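Local coordinates for mbSHANK1 protein (Monosiga brevicollis, PDB 6X23), which contains a PDZ domain that binds a peptide from GIRK3, within a longer SHANK-like protein probably acting as a synaptic-type receptor scaffold, at residues Ile17-Ala31 against Gln43-Ala57. Sequence-based numbering, arbitrary orientation.
Sequences IMRGDKGFGFRLSGA and QWVRNVDPDGQAARA
The peptide-binding edge of the PDZ fold is built here: strand 26-29 pairs with antiparallel strand 44-48, and the carboxylate-binding loop, whose GFGF motif (G23-F26) runs into the strand, packs on helix 53-57. F26 faces V48 and L28 faces V45 as non-hydrogen-bonded pairs. Between these two pairs, R46 N donates almost straight to R27 O (3.1 Å, 171°). V48 CG2 presses on F26 CB at 3.4 Å. With chi1 at 68°, F26 CD1 reaches A54 CB (3.7 Å) and CD2 reaches V45 CG1, both methyls oblique to the ring. L28 crosses Q43 at about a right angle, CG and CD2 both resting on Q43 CB. On the other face of the strands, chi1 of S29 (174°) swings OG away from its own N toward R46, whose NE donates to it near the guanidinium plane (3.1 Å), while W44 CZ3 lies over one face of that guanidinium. Q43, bent at chi2, donates from NE2, its amide tilted, to an in-plane lone pair of the poorly ordered A31 (O, 3.0 Å); OE1 is hydrogen-bonded to H78 ND1. Toward the loop, D49 N bonds to G25 O (2.7 Å), which water 3 links to A55 N. The first turn of helix 53-57 is gripped by F24 O, which accepts from A54 N at 2.7 Å, and by water 2, which joins G23 O to Q53 N. I17 CG2 meets Q53 O, and its CG1 lies on A57 CB. The bound peptide adds an antiparallel strand beside R27, L28 and S29; helix 78-87 packs on F24 through I85 and on L28 through V81 and I85, and strand 91-99 touches I17 and F24.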
ATOM      1  N   ILE A  17       2.318  -6.042  -7.878  1.00 23.25           N
ATOM      2  CA  ILE A  17       2.055  -7.137  -6.953  1.00 23.69           C
ATOM      3  C   ILE A  17       0.931  -7.989  -7.518  1.00 28.70           C
ATOM      4  O   ILE A  17      -0.151  -7.466  -7.833  1.00 27.41           O
ATOM      5  CB  ILE A  17       1.684  -6.623  -5.550  1.00 20.14           C
ATOM      6  CG1 ILE A  17       2.521  -5.399  -5.178  1.00 22.73           C
ATOM      7  CG2 ILE A  17       1.906  -7.703  -4.529  1.00 21.66           C
ATOM      8  CD1 ILE A  17       2.242  -4.868  -3.774  1.00 20.55           C
ATOM      9  N   MET A  18       1.181  -9.290  -7.664  1.00 29.59           N
ATOM     10  CA  MET A  18       0.183 -10.275  -8.062  1.00 30.32           C
ATOM     11  C   MET A  18      -0.610 -10.651  -6.818  1.00 32.80           C
ATOM     12  O   MET A  18      -0.036 -10.767  -5.729  1.00 26.52           O
ATOM     13  CB  MET A  18       0.848 -11.526  -8.639  1.00 36.03           C
ATOM     14  CG  MET A  18       1.818 -11.311  -9.813  1.00 44.20           C
ATOM     15  SD  MET A  18       1.097 -10.755 -11.364  1.00 79.02           S
ATOM     16  CE  MET A  18       2.535 -10.491 -12.413  1.00 57.80           C
ATOM     17  N   ARG A  19      -1.914 -10.853  -6.962  1.00 26.49           N
ATOM     18  CA  ARG A  19      -2.717 -11.227  -5.804  1.00 30.03           C
ATOM     19  C   ARG A  19      -2.441 -12.676  -5.437  1.00 30.36           C
ATOM     20  O   ARG A  19      -2.358 -13.536  -6.312  1.00 35.81           O
ATOM     21  CB  ARG A  19      -4.215 -11.034  -6.075  1.00 30.20           C
ATOM     22  CG  ARG A  19      -5.068 -11.293  -4.835  1.00 31.03           C
ATOM     23  CD  ARG A  19      -6.539 -11.026  -5.072  1.00 26.90           C
ATOM     24  NE  ARG A  19      -6.744  -9.713  -5.653  1.00 30.39           N
ATOM     25  CZ  ARG A  19      -7.253  -8.672  -4.996  1.00 32.37           C
ATOM     26  NH1 ARG A  19      -7.615  -8.810  -3.724  1.00 32.63           N
ATOM     27  NH2 ARG A  19      -7.411  -7.497  -5.617  1.00 20.69           N
ATOM     28  N   GLY A  20      -2.284 -12.943  -4.145  1.00 34.18           N
ATOM     29  CA  GLY A  20      -2.163 -14.300  -3.651  1.00 36.23           C
ATOM     30  C   GLY A  20      -3.530 -14.905  -3.409  1.00 42.15           C
ATOM     31  O   GLY A  20      -4.550 -14.414  -3.891  1.00 40.64           O
ATOM     32  N   ASP A  21      -3.555 -15.989  -2.646  1.00 47.20           N
ATOM     33  CA  ASP A  21      -4.843 -16.611  -2.369  1.00 53.68           C
ATOM     34  C   ASP A  21      -5.477 -16.093  -1.094  1.00 45.59           C
ATOM     35  O   ASP A  21      -6.664 -16.344  -0.852  1.00 55.01           O
ATOM     36  CB  ASP A  21      -4.692 -18.126  -2.301  1.00 62.38           C
ATOM     37  CG  ASP A  21      -3.942 -18.677  -3.487  1.00 66.92           C
ATOM     38  OD1 ASP A  21      -4.059 -18.078  -4.578  1.00 72.38           O
ATOM     39  OD2 ASP A  21      -3.222 -19.687  -3.326  1.00 66.16           O
ATOM     40  N   LYS A  22      -4.717 -15.384  -0.276  1.00 37.94           N
ATOM     41  CA  LYS A  22      -5.274 -14.619   0.826  1.00 46.69           C
ATOM     42  C   LYS A  22      -5.158 -13.121   0.572  1.00 48.90           C
ATOM     43  O   LYS A  22      -5.373 -12.323   1.491  1.00 48.84           O
ATOM     44  CB  LYS A  22      -4.578 -14.995   2.137  1.00 49.51           C
ATOM     45  CG  LYS A  22      -4.496 -16.500   2.404  1.00 48.57           C
ATOM     46  CD  LYS A  22      -5.616 -16.972   3.320  1.00 48.92           C
ATOM     47  CE  LYS A  22      -5.464 -18.445   3.701  1.00 50.01           C
ATOM     48  NZ  LYS A  22      -5.799 -18.717   5.121  1.00 44.12           N
ATOM     49  N   GLY A  23      -4.802 -12.719  -0.648  1.00 34.47           N
ATOM     50  CA  GLY A  23      -4.688 -11.309  -0.952  1.00 30.62           C
ATOM     51  C   GLY A  23      -3.294 -10.884  -1.358  1.00 31.07           C
ATOM     52  O   GLY A  23      -2.506 -11.700  -1.853  1.00 25.18           O
ATOM     53  N   PHE A  24      -2.991  -9.593  -1.145  1.00 33.71           N
ATOM     54  CA  PHE A  24      -1.673  -9.047  -1.446  1.00 24.20           C
ATOM     55  C   PHE A  24      -0.700  -9.296  -0.305  1.00 28.20           C
ATOM     56  O   PHE A  24       0.502  -9.456  -0.550  1.00 25.14           O
ATOM     57  CB  PHE A  24      -1.791  -7.553  -1.780  1.00 22.39           C
ATOM     58  CG  PHE A  24      -2.573  -7.297  -3.049  1.00 25.38           C
ATOM     59  CD1 PHE A  24      -2.124  -7.797  -4.264  1.00 23.86           C
ATOM     60  CD2 PHE A  24      -3.770  -6.624  -3.020  1.00 22.71           C
ATOM     61  CE1 PHE A  24      -2.832  -7.608  -5.408  1.00 24.04           C
ATOM     62  CE2 PHE A  24      -4.493  -6.437  -4.175  1.00 26.31           C
ATOM     63  CZ  PHE A  24      -4.022  -6.937  -5.365  1.00 25.94           C
ATOM     64  N   GLY A  25      -1.201  -9.351   0.931  1.00 25.86           N
ATOM     65  CA  GLY A  25      -0.396  -9.759   2.065  1.00 29.79           C
ATOM     66  C   GLY A  25       0.176  -8.636   2.912  1.00 32.80           C
ATOM     67  O   GLY A  25       1.312  -8.715   3.395  1.00 27.70           O
ATOM     68  N   PHE A  26      -0.631  -7.618   3.150  1.00 24.52           N
ATOM     69  CA  PHE A  26      -0.171  -6.519   4.014  1.00 24.70           C
ATOM     70  C   PHE A  26      -1.376  -5.821   4.614  1.00 33.88           C
ATOM     71  O   PHE A  26      -2.489  -6.019   4.155  1.00 34.37           O
ATOM     72  CB  PHE A  26       0.722  -5.542   3.257  1.00 23.72           C
ATOM     73  CG  PHE A  26       0.050  -4.717   2.197  1.00 19.62           C
ATOM     74  CD1 PHE A  26      -0.123  -5.203   0.923  1.00 21.63           C
ATOM     75  CD2 PHE A  26      -0.387  -3.444   2.464  1.00 21.78           C
ATOM     76  CE1 PHE A  26      -0.720  -4.427  -0.054  1.00 23.83           C
ATOM     77  CE2 PHE A  26      -0.982  -2.673   1.485  1.00 24.82           C
ATOM     78  CZ  PHE A  26      -1.151  -3.163   0.225  1.00 18.07           C
ATOM     79  N   ARG A  27      -1.141  -5.044   5.677  1.00 31.51           N
ATOM     80  CA  ARG A  27      -2.229  -4.297   6.364  1.00 37.78           C
ATOM     81  C   ARG A  27      -2.036  -2.802   6.091  1.00 36.42           C
ATOM     82  O   ARG A  27      -0.985  -2.263   6.489  1.00 38.03           O
ATOM     83  CB  ARG A  27      -2.213  -4.592   7.868  1.00 45.09           C
ATOM     84  CG  ARG A  27      -2.515  -6.040   8.221  1.00 57.20           C
ATOM     85  CD  ARG A  27      -1.884  -6.455   9.537  1.00 71.87           C
ATOM     86  NE  ARG A  27      -1.889  -7.899   9.729  1.00 71.89           N
ATOM     87  CZ  ARG A  27      -2.920  -8.690   9.455  1.00 70.79           C
ATOM     88  NH1 ARG A  27      -2.827  -9.993   9.663  1.00 74.09           N
ATOM     89  NH2 ARG A  27      -4.038  -8.179   8.974  1.00 73.54           N
ATOM     90  N   LEU A  28      -3.014  -2.165   5.440  1.00 37.94           N
ATOM     91  CA  LEU A  28      -2.891  -0.766   5.123  1.00 37.92           C
ATOM     92  C   LEU A  28      -3.471   0.026   6.286  1.00 42.76           C
ATOM     93  O   LEU A  28      -4.329  -0.452   7.021  1.00 43.92           O
ATOM     94  CB  LEU A  28      -3.624  -0.476   3.828  1.00 34.46           C
ATOM     95  CG  LEU A  28      -3.259   0.848   3.213  1.00 44.39           C
ATOM     96  CD1 LEU A  28      -1.808   0.799   2.728  1.00 33.18           C
ATOM     97  CD2 LEU A  28      -4.252   1.101   2.106  1.00 37.27           C
ATOM     98  N   SER A  29      -2.982   1.228   6.484  1.00 42.72           N
ATOM     99  CA  SER A  29      -3.349   1.934   7.696  1.00 44.95           C
ATOM    100  C   SER A  29      -3.235   3.422   7.437  1.00 50.30           C
ATOM    101  O   SER A  29      -2.264   3.866   6.819  1.00 51.47           O
ATOM    102  CB  SER A  29      -2.436   1.533   8.847  1.00 47.78           C
ATOM    103  OG  SER A  29      -2.697   2.318   9.990  1.00 53.14           O
ATOM    104  N   GLY A  30      -4.215   4.185   7.889  1.00 50.56           N
ATOM    105  CA  GLY A  30      -4.029   5.614   7.757  1.00 49.94           C
ATOM    106  C   GLY A  30      -5.339   6.358   7.879  1.00 62.39           C
ATOM    107  O   GLY A  30      -6.285   5.877   8.504  1.00 62.73           O
ATOM    108  N   ALA A  31      -5.349   7.529   7.247  1.00 65.34           N
ATOM    109  CA  ALA A  31      -6.417   8.516   7.382  1.00 64.46           C
ATOM    110  C   ALA A  31      -7.780   7.934   7.032  1.00 71.36           C
ATOM    111  O   ALA A  31      -8.005   7.500   5.896  1.00 68.86           O
ATOM    112  CB  ALA A  31      -6.116   9.717   6.482  1.00 64.99           C
ATOM    113  N   GLN A  43      -2.483   6.898   3.140  1.00 41.36           N
ATOM    114  CA  GLN A  43      -2.443   5.617   3.829  1.00 37.39           C
ATOM    115  C   GLN A  43      -1.025   5.077   3.824  1.00 34.06           C
ATOM    116  O   GLN A  43      -0.173   5.561   3.097  1.00 40.03           O
ATOM    117  CB  GLN A  43      -3.379   4.613   3.158  1.00 44.63           C
ATOM    118  CG  GLN A  43      -4.735   5.179   2.825  1.00 47.95           C
ATOM    119  CD  GLN A  43      -5.425   5.738   4.042  1.00 48.73           C
ATOM    120  OE1 GLN A  43      -5.722   5.005   4.991  1.00 44.28           O
ATOM    121  NE2 GLN A  43      -5.655   7.049   4.045  1.00 45.23           N
ATOM    122  N   TRP A  44      -0.772   4.045   4.622  1.00 35.44           N
ATOM    123  CA  TRP A  44       0.579   3.501   4.660  1.00 39.27           C
ATOM    124  C   TRP A  44       0.584   2.044   5.112  1.00 39.95           C
ATOM    125  O   TRP A  44      -0.366   1.546   5.719  1.00 43.36           O
ATOM    126  CB  TRP A  44       1.491   4.342   5.551  1.00 41.72           C
ATOM    127  CG  TRP A  44       0.988   4.551   6.925  1.00 49.48           C
ATOM    128  CD1 TRP A  44       0.051   5.457   7.329  1.00 53.55           C
ATOM    129  CD2 TRP A  44       1.419   3.862   8.106  1.00 55.72           C
ATOM    130  NE1 TRP A  44      -0.147   5.355   8.690  1.00 63.05           N
ATOM    131  CE2 TRP A  44       0.686   4.389   9.190  1.00 59.27           C
ATOM    132  CE3 TRP A  44       2.350   2.848   8.349  1.00 56.65           C
ATOM    133  CZ2 TRP A  44       0.855   3.935  10.496  1.00 61.85           C
ATOM    134  CZ3 TRP A  44       2.521   2.402   9.644  1.00 61.35           C
ATOM    135  CH2 TRP A  44       1.773   2.942  10.702  1.00 68.49           C
ATOM    136  N   VAL A  45       1.691   1.376   4.790  1.00 42.03           N
ATOM    137  CA  VAL A  45       1.905  -0.045   5.057  1.00 40.14           C
ATOM    138  C   VAL A  45       2.468  -0.188   6.469  1.00 41.99           C
ATOM    139  O   VAL A  45       3.465   0.456   6.813  1.00 44.11           O
ATOM    140  CB  VAL A  45       2.864  -0.647   4.011  1.00 32.65           C
ATOM    141  CG1 VAL A  45       2.947  -2.173   4.154  1.00 34.42           C
ATOM    142  CG2 VAL A  45       2.454  -0.245   2.594  1.00 26.84           C
ATOM    143  N   ARG A  46       1.676  -0.847   7.319  1.00 51.15           N
ATOM    144  CA  ARG A  46       1.953  -1.006   8.777  1.00 57.63           C
ATOM    145  C   ARG A  46       2.737  -2.274   9.063  1.00 53.02           C
ATOM    146  O   ARG A  46       3.437  -2.272  10.079  1.00 65.20           O
ATOM    147  CB  ARG A  46       0.676  -1.035   9.615  1.00 58.41           C
ATOM    148  CG  ARG A  46       0.868  -0.568  11.052  1.00 64.10           C
ATOM    149  CD  ARG A  46      -0.411  -0.083  11.718  1.00 71.49           C
ATOM    150  NE  ARG A  46      -0.494   1.348  11.985  1.00 76.65           N
ATOM    151  CZ  ARG A  46       0.088   1.965  13.011  1.00 79.01           C
ATOM    152  NH1 ARG A  46      -0.054   3.266  13.180  1.00 73.58           N
ATOM    153  NH2 ARG A  46       0.817   1.285  13.871  1.00 73.69           N
ATOM    154  N   ASN A  47       2.591  -3.280   8.212  1.00 50.43           N
ATOM    155  CA  ASN A  47       3.307  -4.580   8.296  1.00 49.87           C
ATOM    156  C   ASN A  47       3.034  -5.371   7.018  1.00 35.42           C
ATOM    157  O   ASN A  47       2.098  -5.038   6.336  1.00 33.84           O
ATOM    158  CB  ASN A  47       2.974  -5.394   9.550  1.00 60.63           C
ATOM    159  CG  ASN A  47       1.767  -6.286   9.394  1.00 62.55           C
ATOM    160  OD1 ASN A  47       1.867  -7.365   8.826  1.00 62.06           O
ATOM    161  ND2 ASN A  47       0.633  -5.837   9.902  1.00 63.99           N
ATOM    162  N   VAL A  48       3.878  -6.354   6.687  1.00 31.05           N
ATOM    163  CA  VAL A  48       3.692  -7.119   5.416  1.00 25.08           C
ATOM    164  C   VAL A  48       3.998  -8.601   5.660  1.00 23.63           C
ATOM    165  O   VAL A  48       5.007  -8.889   6.336  1.00 26.38           O
ATOM    166  CB  VAL A  48       4.575  -6.536   4.293  1.00 23.27           C
ATOM    167  CG1 VAL A  48       4.788  -7.515   3.148  1.00 24.63           C
ATOM    168  CG2 VAL A  48       4.034  -5.213   3.771  1.00 25.48           C
ATOM    169  N   ASP A  49       3.160  -9.501   5.131  1.00 27.11           N
ATOM    170  CA  ASP A  49       3.390 -10.933   5.305  1.00 29.69           C
ATOM    171  C   ASP A  49       4.710 -11.330   4.658  1.00 26.61           C
ATOM    172  O   ASP A  49       4.810 -11.281   3.424  1.00 25.29           O
ATOM    173  CB  ASP A  49       2.264 -11.736   4.676  1.00 26.72           C
ATOM    174  CG  ASP A  49       0.955 -11.457   5.314  1.00 36.42           C
ATOM    175  OD1 ASP A  49       0.978 -10.919   6.437  1.00 49.99           O
ATOM    176  OD2 ASP A  49      -0.088 -11.748   4.691  1.00 42.86           O
ATOM    177  N   PRO A  50       5.718 -11.748   5.423  1.00 25.72           N
ATOM    178  CA  PRO A  50       6.999 -12.079   4.786  1.00 19.56           C
ATOM    179  C   PRO A  50       6.889 -13.212   3.772  1.00 22.59           C
ATOM    180  O   PRO A  50       7.719 -13.278   2.861  1.00 26.41           O
ATOM    181  CB  PRO A  50       7.887 -12.453   5.984  1.00 23.88           C
ATOM    182  CG  PRO A  50       7.241 -11.777   7.159  1.00 20.39           C
ATOM    183  CD  PRO A  50       5.779 -11.910   6.884  1.00 20.12           C
ATOM    184  N   ASP A  51       5.883 -14.088   3.875  1.00 22.71           N
ATOM    185  CA  ASP A  51       5.632 -15.124   2.875  1.00 23.34           C
ATOM    186  C   ASP A  51       4.548 -14.739   1.865  1.00 26.01           C
ATOM    187  O   ASP A  51       4.226 -15.547   0.983  1.00 24.71           O
ATOM    188  CB  ASP A  51       5.259 -16.463   3.549  1.00 22.89           C
ATOM    189  CG  ASP A  51       3.871 -16.452   4.138  1.00 30.59           C
ATOM    190  OD1 ASP A  51       3.561 -15.472   4.866  1.00 32.13           O
ATOM    191  OD2 ASP A  51       3.075 -17.403   3.856  1.00 30.93           O
ATOM    192  N   GLY A  52       4.001 -13.507   1.949  1.00 29.18           N
ATOM    193  CA  GLY A  52       2.985 -13.060   1.014  1.00 26.33           C
ATOM    194  C   GLY A  52       3.527 -12.349  -0.242  1.00 24.07           C
ATOM    195  O   GLY A  52       4.701 -12.023  -0.383  1.00 21.75           O
ATOM    196  N   GLN A  53       2.607 -12.072  -1.161  1.00 25.52           N
ATOM    197  CA  GLN A  53       2.961 -11.524  -2.466  1.00 29.10           C
ATOM    198  C   GLN A  53       3.522 -10.102  -2.397  1.00 27.82           C
ATOM    199  O   GLN A  53       4.370  -9.743  -3.228  1.00 28.95           O
ATOM    200  CB  GLN A  53       1.735 -11.563  -3.370  1.00 33.27           C
ATOM    201  CG  GLN A  53       1.376 -12.955  -3.844  1.00 32.15           C
ATOM    202  CD  GLN A  53       2.435 -13.526  -4.763  1.00 42.34           C
ATOM    203  OE1 GLN A  53       3.234 -12.786  -5.353  1.00 42.30           O
ATOM    204  NE2 GLN A  53       2.455 -14.846  -4.886  1.00 48.61           N
ATOM    205  N   ALA A  54       3.061  -9.273  -1.450  1.00 25.09           N
ATOM    206  CA  ALA A  54       3.608  -7.919  -1.337  1.00 23.46           C
ATOM    207  C   ALA A  54       5.072  -7.962  -0.944  1.00 26.41           C
ATOM    208  O   ALA A  54       5.912  -7.308  -1.576  1.00 27.44           O
ATOM    209  CB  ALA A  54       2.816  -7.081  -0.332  1.00 19.56           C
ATOM    210  N   ALA A  55       5.402  -8.732   0.101  1.00 25.07           N
ATOM    211  CA  ALA A  55       6.800  -8.892   0.490  1.00 19.11           C
ATOM    212  C   ALA A  55       7.628  -9.346  -0.691  1.00 21.53           C
ATOM    213  O   ALA A  55       8.743  -8.847  -0.903  1.00 20.49           O
ATOM    214  CB  ALA A  55       6.939  -9.897   1.635  1.00 20.39           C
ATOM    215  N   ARG A  56       7.088 -10.278  -1.487  1.00 23.99           N
ATOM    216  CA  ARG A  56       7.811 -10.776  -2.654  1.00 26.28           C
ATOM    217  C   ARG A  56       8.046  -9.674  -3.675  1.00 29.16           C
ATOM    218  O   ARG A  56       9.061  -9.684  -4.376  1.00 41.40           O
ATOM    219  CB  ARG A  56       7.072 -11.954  -3.296  1.00 32.60           C
ATOM    220  CG  ARG A  56       7.965 -12.738  -4.256  1.00 46.95           C
ATOM    221  CD  ARG A  56       7.282 -13.921  -4.956  1.00 56.40           C
ATOM    222  NE  ARG A  56       7.859 -15.189  -4.491  1.00 78.04           N
ATOM    223  CZ  ARG A  56       8.703 -15.947  -5.192  1.00 73.25           C
ATOM    224  NH1 ARG A  56       9.069 -15.571  -6.412  1.00 70.25           N
ATOM    225  NH2 ARG A  56       9.185 -17.077  -4.670  1.00 58.60           N
ATOM    226  N   ALA A  57       7.133  -8.712  -3.778  1.00 21.55           N
ATOM    227  CA  ALA A  57       7.364  -7.606  -4.688  1.00 22.31           C
ATOM    228  C   ALA A  57       8.135  -6.472  -4.040  1.00 24.09           C
ATOM    229  O   ALA A  57       8.467  -5.492  -4.717  1.00 29.92           O
ATOM    230  CB  ALA A  57       6.043  -7.095  -5.235  1.00 26.98           C
TER
HETATM  231  O   HOH W   1       3.931 -10.145  -6.198  1.00 29.59           O
HETATM  232  O   HOH W   2      -0.053 -12.875  -0.488  1.00 24.77           O
HETATM  233  O   HOH W   3       3.247 -10.139   1.784  1.00 19.90           O